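Local coordinates for tudor domain-containing protein 1 (Mus musculus, PDB 4B9W), which helps silence transposable elements in the male germline by working with Piwi proteins, whose methylated arginines it recognises through Tudor domains such as the one in this chain, at residues Ser28-Phe36 against Phe126-Val134; Phe75-Leu86 against Val98-Val109. One frame throughout, in Å; residues are numbered along the deposited sequence.

Contact 1: residues Ser28-Phe36 against Phe126-Val134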
loop_
_atom_site.group_PDB
_atom_site.type_symbol
_atom_site.label_atom_id
_atom_site.label_comp_id
_atom_site.label_asym_id
_atom_site.label_seq_id
_atom_site.Cartn_x
_atom_site.Cartn_y
_atom_site.Cartn_z
ATOM N N SER A 28 4.313 -1.879 11.687
ATOM C CA SER A 28 5.649 -2.480 11.905
ATOM C C SER A 28 6.605 -1.478 12.537
ATOM O O SER A 28 6.248 -0.328 12.731
ATOM C CB SER A 28 6.281 -2.991 10.582
ATOM O OG SER A 28 6.711 -1.943 9.734
ATOM N N PRO A 29 7.846 -1.901 12.824
ATOM C CA PRO A 29 8.882 -0.929 13.169
ATOM C C PRO A 29 9.266 0.005 12.043
ATOM O O PRO A 29 9.911 1.018 12.314
ATOM C CB PRO A 29 10.078 -1.811 13.550
ATOM C CG PRO A 29 9.466 -3.060 14.046
ATOM C CD PRO A 29 8.295 -3.272 13.120
ATOM N N GLY A 30 8.896 -0.323 10.802
ATOM C CA GLY A 30 9.195 0.512 9.651
ATOM C C GLY A 30 8.027 1.380 9.206
ATOM O O GLY A 30 8.134 2.162 8.246
ATOM N N GLU A 31 6.916 1.240 9.921
ATOM C CA GLU A 31 5.681 1.877 9.543
ATOM C C GLU A 31 4.706 1.974 10.715
ATOM O O GLU A 31 3.900 1.067 10.965
ATOM C CB GLU A 31 5.063 1.077 8.410
ATOM C CG GLU A 31 3.792 1.663 7.840
ATOM C CD GLU A 31 3.172 0.748 6.790
ATOM O OE1 GLU A 31 3.453 -0.484 6.770
ATOM O OE2 GLU A 31 2.381 1.255 5.997
ATOM N N PHE A 32 4.751 3.095 11.404
ATOM C CA PHE A 32 3.796 3.352 12.442
ATOM C C PHE A 32 3.472 4.822 12.451
ATOM O O PHE A 32 4.209 5.630 11.897
ATOM C CB PHE A 32 4.303 2.878 13.813
ATOM C CG PHE A 32 5.559 3.561 14.280
ATOM C CD1 PHE A 32 6.791 3.187 13.788
ATOM C CD2 PHE A 32 5.500 4.597 15.230
ATOM C CE1 PHE A 32 7.952 3.820 14.217
ATOM C CE2 PHE A 32 6.651 5.228 15.661
ATOM C CZ PHE A 32 7.881 4.828 15.163
ATOM N N TYR A 33 2.350 5.158 13.069
ATOM C CA TYR A 33 1.836 6.500 13.023
ATOM C C TYR A 33 1.764 7.078 14.420
ATOM O O TYR A 33 1.379 6.385 15.360
ATOM C CB TYR A 33 0.462 6.484 12.345
ATOM C CG TYR A 33 0.586 6.221 10.876
ATOM C CD1 TYR A 33 0.765 4.931 10.394
ATOM C CD2 TYR A 33 0.586 7.260 9.969
ATOM C CE1 TYR A 33 0.916 4.689 9.042
ATOM C CE2 TYR A 33 0.728 7.022 8.612
ATOM C CZ TYR A 33 0.893 5.748 8.161
ATOM O OH TYR A 33 1.034 5.518 6.826
ATOM N N CYS A 34 2.152 8.347 14.547
ATOM C CA CYS A 34 2.173 9.011 15.845
ATOM C C CYS A 34 1.407 10.313 15.809
ATOM O O CYS A 34 1.400 11.012 14.796
ATOM C CB CYS A 34 3.608 9.329 16.276
ATOM S SG CYS A 34 4.656 7.906 16.684
ATOM N N HIS A 35 0.760 10.622 16.927
ATOM C CA HIS A 35 0.409 11.981 17.247
ATOM C C HIS A 35 1.578 12.614 17.958
ATOM O O HIS A 35 2.058 12.087 18.970
ATOM C CB HIS A 35 -0.805 12.026 18.140
ATOM C CG HIS A 35 -2.063 11.555 17.476
ATOM N ND1 HIS A 35 -3.031 10.887 18.146
ATOM C CD2 HIS A 35 -2.492 11.671 16.170
ATOM C CE1 HIS A 35 -4.036 10.600 17.309
ATOM N NE2 HIS A 35 -3.705 11.074 16.087
ATOM N N PHE A 36 2.056 13.736 17.413
ATOM C CA PHE A 36 3.105 14.539 18.029
ATOM C C PHE A 36 2.470 15.602 18.944
ATOM O O PHE A 36 1.624 16.407 18.510
ATOM C CB PHE A 36 4.015 15.124 16.949
ATOM C CG PHE A 36 4.900 14.087 16.295
ATOM C CD1 PHE A 36 4.376 13.146 15.433
ATOM C CD2 PHE A 36 6.252 14.033 16.581
ATOM C CE1 PHE A 36 5.188 12.201 14.830
ATOM C CE2 PHE A 36 7.081 13.086 15.993
ATOM C CZ PHE A 36 6.550 12.164 15.121
ATOM N N PHE A 126 -2.648 17.820 9.075
ATOM C CA PHE A 126 -2.913 16.402 9.267
ATOM C C PHE A 126 -1.979 15.812 10.321
ATOM O O PHE A 126 -0.770 16.053 10.312
ATOM C CB PHE A 126 -2.844 15.624 7.939
ATOM C CG PHE A 126 -3.906 16.012 6.920
ATOM C CD1 PHE A 126 -4.958 16.884 7.225
ATOM C CD2 PHE A 126 -3.859 15.476 5.626
ATOM C CE1 PHE A 126 -5.908 17.211 6.270
ATOM C CE2 PHE A 126 -4.820 15.809 4.670
ATOM C CZ PHE A 126 -5.834 16.681 4.989
ATOM N N GLN A 127 -2.563 15.034 11.236
ATOM C CA GLN A 127 -1.902 14.685 12.515
ATOM C C GLN A 127 -1.362 13.264 12.590
ATOM O O GLN A 127 -0.607 12.965 13.492
ATOM C CB GLN A 127 -2.865 14.877 13.681
ATOM C CG GLN A 127 -3.258 16.305 13.972
ATOM C CD GLN A 127 -2.102 17.175 14.416
ATOM O OE1 GLN A 127 -1.267 16.755 15.212
ATOM N NE2 GLN A 127 -2.054 18.412 13.907
ATOM N N GLY A 128 -1.767 12.387 11.676
ATOM C CA GLY A 128 -1.251 11.030 11.630
ATOM C C GLY A 128 0.048 11.008 10.845
ATOM O O GLY A 128 0.056 10.862 9.607
ATOM N N MET A 129 1.148 11.167 11.567
ATOM C CA MET A 129 2.451 11.303 10.940
ATOM C C MET A 129 3.096 9.945 10.789
ATOM O O MET A 129 3.326 9.269 11.804
ATOM C CB MET A 129 3.331 12.197 11.824
ATOM C CG MET A 129 2.803 13.620 11.955
ATOM S SD MET A 129 2.601 14.390 10.325
ATOM C CE MET A 129 4.198 14.005 9.574
ATOM N N GLN A 130 3.398 9.541 9.554
ATOM C CA GLN A 130 4.049 8.234 9.359
ATOM C C GLN A 130 5.466 8.291 9.899
ATOM O O GLN A 130 6.177 9.247 9.609
ATOM C CB GLN A 130 4.090 7.821 7.877
ATOM C CG GLN A 130 4.646 6.418 7.688
ATOM C CD GLN A 130 4.665 5.976 6.234
ATOM O OE1 GLN A 130 4.474 6.781 5.321
ATOM N NE2 GLN A 130 4.920 4.693 6.015
ATOM N N CYS A 131 5.859 7.277 10.674
ATOM C CA CYS A 131 7.184 7.187 11.252
ATOM C C CYS A 131 7.821 5.845 10.949
ATOM O O CYS A 131 7.163 4.951 10.476
ATOM C CB CYS A 131 7.148 7.351 12.764
ATOM S SG CYS A 131 6.364 8.864 13.322
ATOM N N TRP A 132 9.124 5.752 11.186
ATOM C CA TRP A 132 9.842 4.465 11.236
ATOM C C TRP A 132 10.937 4.618 12.219
ATOM O O TRP A 132 11.388 5.710 12.429
ATOM C CB TRP A 132 10.404 4.062 9.883
ATOM C CG TRP A 132 11.133 5.144 9.141
ATOM C CD1 TRP A 132 12.499 5.452 9.175
ATOM C CD2 TRP A 132 10.550 6.090 8.189
ATOM N NE1 TRP A 132 12.773 6.505 8.331
ATOM C CE2 TRP A 132 11.644 6.932 7.721
ATOM C CE3 TRP A 132 9.261 6.310 7.693
ATOM C CZ2 TRP A 132 11.439 7.950 6.813
ATOM C CZ3 TRP A 132 9.066 7.336 6.761
ATOM C CH2 TRP A 132 10.132 8.138 6.334
ATOM N N LEU A 133 11.363 3.543 12.865
ATOM C CA LEU A 133 12.495 3.625 13.784
ATOM C C LEU A 133 13.772 3.675 12.957
ATOM O O LEU A 133 13.887 2.985 11.965
ATOM C CB LEU A 133 12.554 2.410 14.720
ATOM C CG LEU A 133 11.440 2.265 15.773
ATOM C CD1 LEU A 133 11.707 1.027 16.617
ATOM C CD2 LEU A 133 11.335 3.494 16.645
ATOM N N VAL A 134 14.730 4.504 13.348
ATOM C CA VAL A 134 15.976 4.551 12.595
ATOM C C VAL A 134 16.940 3.472 13.094
ATOM O O VAL A 134 16.788 2.935 14.197
ATOM C CB VAL A 134 16.640 5.932 12.636
ATOM C CG1 VAL A 134 15.742 6.952 11.946
ATOM C CG2 VAL A 134 16.981 6.324 14.069
HETATM O O HOH W 1 12.693 1.182 10.677
HETATM O O HOH W 2 1.155 17.788 16.065
HETATM O O HOH W 3 0.713 14.732 15.219
#
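Phe32 and Cys131 face each other as a hydrogen-bonded pair of the antiparallel strands 31-36 and 129-133, and the ring of Phe32 lies against its partner. The strands are neighbours in the mixed sheet of the staphylococcal-nuclease-like (OB-fold) part of the extended Tudor domain, which the chain completes after passing through the Tudor barrel. CG stands between the backbone N and the carbonyl carbon (chi1 61°), which turns the ring back across the neighbouring strand. From CB the side chain leads to CD1, which runs beside the carbonyl of Cys131; Phe32 CE1 reaches Trp132 CA at 3.6 Å. Along the other branch CD2 and CE2 pass under Cys131 CB. At the tip, Phe32 CZ is 3.6 Å from Cys131 CB and also meets Leu133 CD2. Cys131 CB thus makes a CH-pi contact over one face, while the backbone N of Leu133 lies at the ring edge. Phe151 of helix 145-155 packs on the same side chain.

Cys131 SG points on to the edge of Phe36, 3.8 Å from Phe36 CZ, and lies 3.9 Å from Cys34 SG, a van der Waals contact rather than a disulfide. Phe36 CE1 comes within 3.5 Å of Met129 CB. On the other face of the sheet, Tyr33 receives Gln130 CA over its ring.

A nearly straight backbone bond, from Leu133 N to Pro29 O (3.0 Å, 175°), extends the pairing into the Ser28-Glu31 turn. Glu31 turns its carboxylate to a basic side chain of the bound peptide. Five backbone bonds tie the segments together, and waters serve the backbone at either end, as at Pro29 O and Gln127 O, while Phe32, Cys34, Met129 and Cys131 share an apolar, sulfur-rich face, with the Phe36 ring against it.

Contact 2: residues Phe75-Leu86 against Val98-Val109; sequences FFSGDGNWYRAL and VHFVDYGNVEEV
Strands 81-86 and 98-100 run antiparallel with a pronounced twist, their axes 4.5 Å apart at closest and their directions 132° apart. Leu86 and His99 form a hydrogen-bonded pair, Leu86 N giving to His99 O and His99 N to Leu86 O. Farther along segment 98-109, Val101 N hydrogen-bonds to Arg84 O (3.3 Å) from above the carbonyl plane. A G1 beta bulge, in which Gly80 and Asn81 face Phe76, shapes the turn between strands 71-76 and 81-90.

Arg84 grips Asp102 side-on. In this salt bridge Arg84 NE meets Asp102 OD2 at 2.8 Å and Arg84 NH2 meets Asp102 OD1 at the same distance, each oxygen offering its syn lone pair, with the guanidinium and carboxylate planes 20° apart. A bend at chi3 (-70°) turns the head of Arg84 toward the acid. Arg84 NH1 also bonds to the carbonyls of Phe121 and Leu124, so the buried charge is held from several directions.

The strands belong to the five-stranded, SH3-like Tudor barrel; Tyr83, Phe100 and the loop residue Tyr103 pack on the methylated arginine of the MILI peptide, forming its aromatic cage, and Asn105 OD1 hydrogen-bonds to it. Phe76 packs on the peptide backbone, and its edge is directed at the face of Phe100, centroids 5.5 Å apart. Tyr103 in turn sets its edge, offset, toward the face of Tyr83, with Tyr103 CE1 3.6 Å from Tyr83 CD1. Asn105 ND2 gives a nearly straight bond to Glu107 OE2, 3.1 Å long and in the amide plane, which fixes the rotation of the amide. Asn105 ND2 also lies 3.5 Å from Phe76 CE1, and Glu107 CG packs beside that ring.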
loop_
_atom_site.group_PDB
_atom_site.type_symbol
_atom_site.label_atom_id
_atom_site.label_comp_id
_atom_site.label_asym_id
_atom_site.label_seq_id
_atom_site.Cartn_x
_atom_site.Cartn_y
_atom_site.Cartn_z
ATOM N N PHE A 75 -16.762 8.169 7.346
ATOM C CA PHE A 75 -17.289 7.538 8.550
ATOM C C PHE A 75 -16.396 6.351 8.915
ATOM O O PHE A 75 -16.099 5.539 8.065
ATOM C CB PHE A 75 -18.728 7.077 8.258
ATOM C CG PHE A 75 -19.401 6.381 9.390
ATOM C CD1 PHE A 75 -19.935 7.099 10.436
ATOM C CD2 PHE A 75 -19.532 5.003 9.398
ATOM C CE1 PHE A 75 -20.563 6.453 11.495
ATOM C CE2 PHE A 75 -20.165 4.351 10.449
ATOM C CZ PHE A 75 -20.681 5.074 11.493
ATOM N N PHE A 76 -15.944 6.277 10.162
ATOM C CA PHE A 76 -15.112 5.159 10.638
ATOM C C PHE A 76 -15.948 4.229 11.529
ATOM O O PHE A 76 -16.343 4.588 12.653
ATOM C CB PHE A 76 -13.868 5.688 11.388
ATOM C CG PHE A 76 -13.012 4.608 11.991
ATOM C CD1 PHE A 76 -12.551 3.550 11.211
ATOM C CD2 PHE A 76 -12.685 4.623 13.346
ATOM C CE1 PHE A 76 -11.773 2.544 11.756
ATOM C CE2 PHE A 76 -11.912 3.614 13.895
ATOM C CZ PHE A 76 -11.457 2.568 13.101
ATOM N N SER A 77 -16.234 3.039 11.007
ATOM C CA SER A 77 -17.143 2.097 11.665
ATOM C C SER A 77 -16.571 1.550 12.981
ATOM O O SER A 77 -17.329 1.146 13.853
ATOM C CB SER A 77 -17.453 0.937 10.725
ATOM O OG SER A 77 -16.222 0.381 10.325
ATOM N N GLY A 78 -15.246 1.543 13.106
ATOM C CA GLY A 78 -14.574 1.241 14.369
ATOM C C GLY A 78 -15.129 1.967 15.596
ATOM O O GLY A 78 -15.290 1.345 16.641
ATOM N N ASP A 79 -15.417 3.267 15.496
ATOM C CA ASP A 79 -16.063 3.977 16.616
ATOM C C ASP A 79 -17.340 4.752 16.248
ATOM O O ASP A 79 -17.930 5.391 17.103
ATOM C CB ASP A 79 -15.069 4.934 17.279
ATOM C CG ASP A 79 -14.692 6.113 16.382
ATOM O OD1 ASP A 79 -15.107 6.133 15.202
ATOM O OD2 ASP A 79 -13.974 7.019 16.861
ATOM N N GLY A 80 -17.751 4.721 14.985
ATOM C CA GLY A 80 -19.013 5.346 14.580
ATOM C C GLY A 80 -19.003 6.861 14.484
ATOM O O GLY A 80 -20.042 7.503 14.609
ATOM N N ASN A 81 -17.837 7.436 14.230
ATOM C CA ASN A 81 -17.708 8.878 14.072
ATOM C C ASN A 81 -17.102 9.236 12.713
ATOM O O ASN A 81 -16.460 8.395 12.055
ATOM C CB ASN A 81 -16.829 9.427 15.183
ATOM C CG ASN A 81 -17.429 9.205 16.581
ATOM O OD1 ASN A 81 -18.622 9.425 16.794
ATOM N ND2 ASN A 81 -16.603 8.776 17.528
ATOM N N TRP A 82 -17.272 10.488 12.304
ATOM C CA TRP A 82 -16.649 10.978 11.073
ATOM C C TRP A 82 -15.249 11.538 11.303
ATOM O O TRP A 82 -14.964 12.161 12.325
ATOM C CB TRP A 82 -17.561 11.989 10.428
ATOM C CG TRP A 82 -18.864 11.361 9.989
ATOM C CD1 TRP A 82 -19.943 10.962 10.789
ATOM C CD2 TRP A 82 -19.262 11.007 8.618
ATOM N NE1 TRP A 82 -20.939 10.410 10.034
ATOM C CE2 TRP A 82 -20.603 10.405 8.724
ATOM C CE3 TRP A 82 -18.655 11.095 7.373
ATOM C CZ2 TRP A 82 -21.296 9.961 7.610
ATOM C CZ3 TRP A 82 -19.367 10.645 6.253
ATOM C CH2 TRP A 82 -20.659 10.105 6.370
ATOM N N TYR A 83 -14.335 11.292 10.371
ATOM C CA TYR A 83 -13.014 11.891 10.471
ATOM C C TYR A 83 -12.540 12.376 9.108
ATOM O O TYR A 83 -13.132 12.057 8.082
ATOM C CB TYR A 83 -12.017 10.877 11.031
ATOM C CG TYR A 83 -12.349 10.415 12.432
ATOM C CD1 TYR A 83 -11.948 11.153 13.528
ATOM C CD2 TYR A 83 -13.083 9.243 12.647
ATOM C CE1 TYR A 83 -12.254 10.755 14.812
ATOM C CE2 TYR A 83 -13.391 8.821 13.937
ATOM C CZ TYR A 83 -12.963 9.582 15.014
ATOM O OH TYR A 83 -13.255 9.198 16.301
ATOM N N ARG A 84 -11.448 13.131 9.122
ATOM C CA ARG A 84 -10.806 13.597 7.905
ATOM C C ARG A 84 -10.137 12.431 7.198
ATOM O O ARG A 84 -9.616 11.521 7.843
ATOM C CB ARG A 84 -9.787 14.677 8.218
ATOM C CG ARG A 84 -10.399 15.906 8.893
ATOM C CD ARG A 84 -9.473 17.088 8.835
ATOM N NE ARG A 84 -8.288 16.935 9.685
ATOM C CZ ARG A 84 -7.315 17.835 9.764
ATOM N NH1 ARG A 84 -7.372 18.947 9.043
ATOM N NH2 ARG A 84 -6.260 17.619 10.550
ATOM N N ALA A 85 -10.180 12.456 5.872
ATOM C CA ALA A 85 -9.639 11.373 5.082
ATOM C C ALA A 85 -9.238 11.851 3.678
ATOM O O ALA A 85 -9.654 12.920 3.228
ATOM C CB ALA A 85 -10.665 10.263 4.998
ATOM N N LEU A 86 -8.374 11.056 3.030
ATOM C CA LEU A 86 -8.033 11.172 1.630
ATOM C C LEU A 86 -8.443 9.885 0.913
ATOM O O LEU A 86 -8.234 8.767 1.424
ATOM C CB LEU A 86 -6.515 11.387 1.440
ATOM C CG LEU A 86 -5.878 12.734 1.761
ATOM C CD1 LEU A 86 -4.348 12.587 1.805
ATOM C CD2 LEU A 86 -6.295 13.825 0.767
ATOM N N VAL A 98 -10.248 4.717 2.010
ATOM C CA VAL A 98 -9.867 6.018 2.491
ATOM C C VAL A 98 -8.764 5.899 3.532
ATOM O O VAL A 98 -8.780 4.970 4.341
ATOM C CB VAL A 98 -11.075 6.760 3.083
ATOM C CG1 VAL A 98 -12.050 7.083 1.969
ATOM C CG2 VAL A 98 -11.728 5.935 4.202
ATOM N N HIS A 99 -7.812 6.828 3.457
ATOM C CA HIS A 99 -6.762 7.018 4.440
ATOM C C HIS A 99 -7.184 8.029 5.455
ATOM O O HIS A 99 -7.339 9.210 5.144
ATOM C CB HIS A 99 -5.489 7.512 3.761
ATOM C CG HIS A 99 -4.337 7.654 4.709
ATOM N ND1 HIS A 99 -3.469 6.642 4.948
ATOM C CD2 HIS A 99 -3.971 8.698 5.540
ATOM C CE1 HIS A 99 -2.566 7.055 5.872
ATOM N NE2 HIS A 99 -2.889 8.317 6.228
ATOM N N PHE A 100 -7.399 7.589 6.690
ATOM C CA PHE A 100 -7.739 8.524 7.766
ATOM C C PHE A 100 -6.499 9.331 8.185
ATOM O O PHE A 100 -5.612 8.811 8.846
ATOM C CB PHE A 100 -8.381 7.750 8.944
ATOM C CG PHE A 100 -9.776 7.288 8.644
ATOM C CD1 PHE A 100 -10.824 8.190 8.678
ATOM C CD2 PHE A 100 -10.045 5.967 8.306
ATOM C CE1 PHE A 100 -12.122 7.793 8.376
ATOM C CE2 PHE A 100 -11.331 5.560 8.005
ATOM C CZ PHE A 100 -12.375 6.475 8.045
ATOM N N VAL A 101 -6.451 10.604 7.772
ATOM C CA VAL A 101 -5.216 11.410 7.770
ATOM C C VAL A 101 -4.697 11.832 9.146
ATOM O O VAL A 101 -3.512 12.142 9.305
ATOM C CB VAL A 101 -5.360 12.684 6.903
ATOM C CG1 VAL A 101 -5.569 12.331 5.439
ATOM C CG2 VAL A 101 -6.490 13.571 7.392
ATOM N N ASP A 102 -5.575 11.846 10.137
ATOM C CA ASP A 102 -5.155 12.174 11.497
ATOM C C ASP A 102 -4.797 10.956 12.359
ATOM O O ASP A 102 -4.487 11.132 13.536
ATOM C CB ASP A 102 -6.247 12.986 12.180
ATOM C CG ASP A 102 -6.455 14.337 11.527
ATOM O OD1 ASP A 102 -5.476 15.114 11.402
ATOM O OD2 ASP A 102 -7.614 14.633 11.195
ATOM N N TYR A 103 -4.827 9.741 11.785
ATOM C CA TYR A 103 -4.568 8.494 12.565
ATOM C C TYR A 103 -3.679 7.476 11.831
ATOM O O TYR A 103 -2.871 6.814 12.461
ATOM C CB TYR A 103 -5.901 7.834 13.021
ATOM C CG TYR A 103 -6.764 8.794 13.844
ATOM C CD1 TYR A 103 -7.643 9.669 13.211
ATOM C CD2 TYR A 103 -6.665 8.852 15.234
ATOM C CE1 TYR A 103 -8.396 10.579 13.928
ATOM C CE2 TYR A 103 -7.434 9.731 15.970
ATOM C CZ TYR A 103 -8.292 10.616 15.301
ATOM O OH TYR A 103 -9.058 11.537 15.995
ATOM N N GLY A 104 -3.850 7.339 10.516
ATOM C CA GLY A 104 -2.961 6.530 9.698
ATOM C C GLY A 104 -3.523 5.205 9.236
ATOM O O GLY A 104 -2.845 4.478 8.510
ATOM N N ASN A 105 -4.745 4.877 9.654
ATOM C CA ASN A 105 -5.447 3.682 9.160
ATOM C C ASN A 105 -6.170 3.933 7.845
ATOM O O ASN A 105 -6.547 5.082 7.506
ATOM C CB ASN A 105 -6.424 3.111 10.189
ATOM C CG ASN A 105 -7.475 4.108 10.625
ATOM O OD1 ASN A 105 -7.142 5.195 11.031
ATOM N ND2 ASN A 105 -8.750 3.729 10.549
ATOM N N VAL A 106 -6.327 2.852 7.098
ATOM C CA VAL A 106 -7.032 2.853 5.824
ATOM C C VAL A 106 -8.229 1.925 5.964
ATOM O O VAL A 106 -8.064 0.801 6.405
ATOM C CB VAL A 106 -6.118 2.348 4.677
ATOM C CG1 VAL A 106 -6.924 2.056 3.401
ATOM C CG2 VAL A 106 -5.005 3.354 4.406
ATOM N N GLU A 107 -9.420 2.384 5.592
ATOM C CA GLU A 107 -10.629 1.545 5.617
ATOM C C GLU A 107 -11.403 1.590 4.271
ATOM O O GLU A 107 -11.428 2.607 3.588
ATOM C CB GLU A 107 -11.585 1.995 6.739
ATOM C CG GLU A 107 -10.986 2.125 8.142
ATOM C CD GLU A 107 -10.407 0.829 8.691
ATOM O OE1 GLU A 107 -10.978 -0.240 8.379
ATOM O OE2 GLU A 107 -9.392 0.889 9.451
ATOM N N GLU A 108 -12.061 0.494 3.926
ATOM C CA GLU A 108 -12.992 0.461 2.800
ATOM C C GLU A 108 -14.378 0.933 3.234
ATOM O O GLU A 108 -14.970 0.352 4.154
ATOM C CB GLU A 108 -13.106 -0.947 2.258
ATOM C CG GLU A 108 -14.057 -1.042 1.070
ATOM C CD GLU A 108 -14.039 -2.404 0.419
ATOM O OE1 GLU A 108 -13.036 -3.115 0.585
ATOM O OE2 GLU A 108 -15.026 -2.756 -0.267
ATOM N N VAL A 109 -14.886 1.984 2.577
ATOM C CA VAL A 109 -16.212 2.521 2.861
ATOM C C VAL A 109 -17.098 2.554 1.606
ATOM O O VAL A 109 -16.628 2.352 0.469
ATOM C CB VAL A 109 -16.136 3.915 3.527
ATOM C CG1 VAL A 109 -15.348 3.841 4.832
ATOM C CG2 VAL A 109 -15.516 4.961 2.605
HETATM O O HOH W 4 -10.027 13.636 11.671
HETATM O O HOH W 5 -8.629 11.296 10.353
#

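Overall arrangement
Both contacts are largely buried, but contact 1 lies nearer the centre of the chain, in the six-stranded sheet, whereas contact 2 belongs to the five-stranded antiparallel sheet of the Tudor barrel. Their centres are about 16 Å apart, and they meet at the loop after strand 96-100, where His35 NE2 is probably hydrogen-bonded to Asp102 O and Gln127 N to Asp102 OD1. Asp102, salt-bridged to Arg84 in contact 2, thus appears to link the two parts of the domain. Contact 1 joins strands distant in sequence through backbone bonds and apolar, sulfur-containing side chains; contact 2 links close neighbours with a salt bridge and aromatic pairs. Both reach the peptide, contact 1 through Glu31, contact 2 through its aromatic cage.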